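PDB 4XU6: INSIG protein homolog from Mycobacterium vanbaalenii PYR-1, which binds diacylglycerol in the membrane as a homotrimeric bacterial relative of the Insig proteins that monitor sterol levels. Local coordinates for residues Val104-Ala109 with Pro162-Leu167. Sequence-based numbering, arbitrary orientation.
Sequences VTALVA and PFLAPL. Unlike the reference sequence in segment 104-109: Ala109 (reference Cys).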
ATOM      1  N   VAL A 104      -8.861  -7.296   8.650  1.00 21.39           N
ATOM      2  CA  VAL A 104      -8.045  -8.068   7.697  1.00 20.29           C
ATOM      3  C   VAL A 104      -8.726  -8.173   6.332  1.00 20.91           C
ATOM      4  O   VAL A 104      -8.122  -7.898   5.292  1.00 19.30           O
ATOM      5  CB  VAL A 104      -7.732  -9.491   8.237  1.00 21.09           C
ATOM      6  CG1 VAL A 104      -7.128 -10.365   7.147  1.00 23.02           C
ATOM      7  CG2 VAL A 104      -6.801  -9.411   9.450  1.00 21.83           C
ATOM      8  N   THR A 105      -9.992  -8.567   6.336  1.00 20.25           N
ATOM      9  CA  THR A 105     -10.723  -8.723   5.086  1.00 21.94           C
ATOM     10  C   THR A 105     -10.924  -7.382   4.368  1.00 20.43           C
ATOM     11  O   THR A 105     -10.834  -7.303   3.136  1.00 19.81           O
ATOM     12  CB  THR A 105     -12.072  -9.424   5.324  1.00 22.50           C
ATOM     13  OG1 THR A 105     -11.858 -10.577   6.158  1.00 24.27           O
ATOM     14  CG2 THR A 105     -12.687  -9.852   4.004  1.00 23.92           C
ATOM     15  N   ALA A 106     -11.188  -6.327   5.136  1.00 21.09           N
ATOM     16  CA  ALA A 106     -11.366  -4.995   4.542  1.00 20.68           C
ATOM     17  C   ALA A 106     -10.074  -4.514   3.883  1.00 17.88           C
ATOM     18  O   ALA A 106     -10.101  -3.878   2.819  1.00 19.63           O
ATOM     19  CB  ALA A 106     -11.825  -3.999   5.606  1.00 21.07           C
ATOM     20  N   LEU A 107      -8.938  -4.817   4.510  1.00 20.65           N
ATOM     21  CA  LEU A 107      -7.652  -4.378   3.961  1.00 21.18           C
ATOM     22  C   LEU A 107      -7.407  -5.027   2.593  1.00 20.10           C
ATOM     23  O   LEU A 107      -7.034  -4.352   1.639  1.00 19.58           O
ATOM     24  CB  LEU A 107      -6.505  -4.699   4.925  1.00 22.20           C
ATOM     25  CG  LEU A 107      -5.101  -4.370   4.406  1.00 21.02           C
ATOM     26  CD1 LEU A 107      -4.968  -2.879   4.100  1.00 24.19           C
ATOM     27  CD2 LEU A 107      -4.030  -4.816   5.413  1.00 26.19           C
ATOM     28  N   VAL A 108      -7.632  -6.334   2.506  1.00 19.17           N
ATOM     29  CA  VAL A 108      -7.458  -7.061   1.254  1.00 19.95           C
ATOM     30  C   VAL A 108      -8.455  -6.584   0.193  1.00 19.30           C
ATOM     31  O   VAL A 108      -8.095  -6.403  -0.973  1.00 19.70           O
ATOM     32  CB  VAL A 108      -7.575  -8.588   1.473  1.00 21.14           C
ATOM     33  CG1 VAL A 108      -7.350  -9.348   0.155  1.00 20.67           C
ATOM     34  CG2 VAL A 108      -6.562  -9.027   2.526  1.00 22.51           C
ATOM     35  N   ALA A 109      -9.702  -6.359   0.595  1.00 19.15           N
ATOM     36  CA  ALA A 109     -10.696  -5.821  -0.335  1.00 19.96           C
ATOM     37  C   ALA A 109     -10.304  -4.439  -0.864  1.00 20.41           C
ATOM     38  O   ALA A 109     -10.543  -4.126  -2.027  1.00 20.65           O
ATOM     39  CB  ALA A 109     -12.087  -5.781   0.305  1.00 19.92           C
ATOM     40  N   PRO A 162     -11.933 -15.572   4.711  1.00 22.53           N
ATOM     41  CA  PRO A 162     -12.756 -14.631   3.940  1.00 25.32           C
ATOM     42  C   PRO A 162     -11.923 -13.766   2.984  1.00 22.40           C
ATOM     43  O   PRO A 162     -12.428 -13.399   1.924  1.00 23.14           O
ATOM     44  CB  PRO A 162     -13.414 -13.774   5.027  1.00 23.62           C
ATOM     45  CG  PRO A 162     -13.534 -14.733   6.213  1.00 25.53           C
ATOM     46  CD  PRO A 162     -12.256 -15.559   6.152  1.00 25.33           C
ATOM     47  N   PHE A 163     -10.665 -13.477   3.334  1.00 23.34           N
ATOM     48  CA  PHE A 163      -9.813 -12.669   2.458  1.00 22.83           C
ATOM     49  C   PHE A 163      -9.537 -13.313   1.095  1.00 21.29           C
ATOM     50  O   PHE A 163      -9.084 -12.638   0.181  1.00 20.67           O
ATOM     51  CB  PHE A 163      -8.501 -12.206   3.139  1.00 21.10           C
ATOM     52  CG  PHE A 163      -7.524 -13.324   3.478  1.00 22.08           C
ATOM     53  CD1 PHE A 163      -6.886 -14.061   2.475  1.00 22.91           C
ATOM     54  CD2 PHE A 163      -7.193 -13.576   4.801  1.00 21.17           C
ATOM     55  CE1 PHE A 163      -5.969 -15.069   2.799  1.00 22.99           C
ATOM     56  CE2 PHE A 163      -6.275 -14.577   5.142  1.00 26.41           C
ATOM     57  CZ  PHE A 163      -5.663 -15.322   4.136  1.00 25.14           C
ATOM     58  N   LEU A 164      -9.796 -14.615   0.964  1.00 22.22           N
ATOM     59  CA  LEU A 164      -9.615 -15.280  -0.327  1.00 21.64           C
ATOM     60  C   LEU A 164     -10.475 -14.655  -1.409  1.00 19.92           C
ATOM     61  O   LEU A 164     -10.071 -14.590  -2.561  1.00 20.54           O
ATOM     62  CB  LEU A 164      -9.933 -16.774  -0.236  1.00 19.96           C
ATOM     63  CG  LEU A 164      -8.954 -17.597   0.603  1.00 24.80           C
ATOM     64  CD1 LEU A 164      -9.411 -19.057   0.649  1.00 25.27           C
ATOM     65  CD2 LEU A 164      -7.542 -17.494   0.040  1.00 22.88           C
ATOM     66  N   ALA A 165     -11.671 -14.202  -1.053  1.00 22.39           N
ATOM     67  CA  ALA A 165     -12.542 -13.641  -2.077  1.00 23.33           C
ATOM     68  C   ALA A 165     -11.913 -12.413  -2.772  1.00 20.99           C
ATOM     69  O   ALA A 165     -11.773 -12.413  -3.995  1.00 22.11           O
ATOM     70  CB  ALA A 165     -13.962 -13.355  -1.528  1.00 25.74           C
ATOM     71  N   PRO A 166     -11.505 -11.377  -2.000  1.00 22.35           N
ATOM     72  CA  PRO A 166     -10.855 -10.286  -2.743  1.00 21.81           C
ATOM     73  C   PRO A 166      -9.449 -10.640  -3.247  1.00 20.48           C
ATOM     74  O   PRO A 166      -9.004 -10.048  -4.228  1.00 19.67           O
ATOM     75  CB  PRO A 166     -10.790  -9.141  -1.717  1.00 20.44           C
ATOM     76  CG  PRO A 166     -10.902  -9.798  -0.373  1.00 22.43           C
ATOM     77  CD  PRO A 166     -11.798 -10.993  -0.604  1.00 22.58           C
ATOM     78  N   LEU A 167      -8.756 -11.578  -2.602  1.00 20.40           N
ATOM     79  CA  LEU A 167      -7.431 -11.958  -3.100  1.00 21.73           C
ATOM     80  C   LEU A 167      -7.539 -12.611  -4.477  1.00 20.49           C
ATOM     81  O   LEU A 167      -6.827 -12.230  -5.401  1.00 18.58           O
ATOM     82  CB  LEU A 167      -6.684 -12.869  -2.110  1.00 20.26           C
ATOM     83  CG  LEU A 167      -5.310 -13.410  -2.538  1.00 20.72           C
ATOM     84  CD1 LEU A 167      -4.347 -12.275  -2.849  1.00 22.58           C
ATOM     85  CD2 LEU A 167      -4.733 -14.352  -1.450  1.00 22.80           C
TER
HETATM   86  O   HOH W   1     -10.112 -12.892   6.151  1.00 22.98           O
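Val108 carries most of the apolar contact, pressing its two methyls against different parts of segment 162-167. CG1, anti to the backbone N (chi1 -178°), lies 3.6 Å from CG of Pro166 and also touches Phe163 O and the backbone N of Leu167; CG2 rests 3.8 Å from CB of Phe163. The side chains of Val108 and Pro166 cross at about a right angle. One turn earlier, Val104 CG1 comes obliquely to the Phe163 ring, 4.0 Å from CD2. On the other flank, Pro166 lays its ring along the backbone of helix 101-119, with CB 3.6 Å from CA of Ala109, a residue that stands in place of the reference cysteine; Ala112 extends this surface.

The polar part is a bridge through one water. It donates to Thr105 OG1 and accepts from the backbone N of Phe163, each 2.9 Å from the water oxygen. Thr105 OG1 is also hydrogen-bonded to Val101 O, one turn back in its own helix, and with OG1 beside the backbone N (chi1 -47°), CG2 is turned to the Pro162-Phe163 backbone. Pro162 CB packs against the threonine as well.

The contact thus joins two transmembrane helices near the beginning of helix 164-184. Phe163 reaches on toward His26 and Tyr150, both diacylglycerol-binding residues, while Leu164 and Leu167 touch bound tridecanoic acid. Apolar packing carries most of this interface, and the water gives a backbone N-H near the helix start an acceptor that also ties it to the neighbouring helix, just behind the lipid pocket.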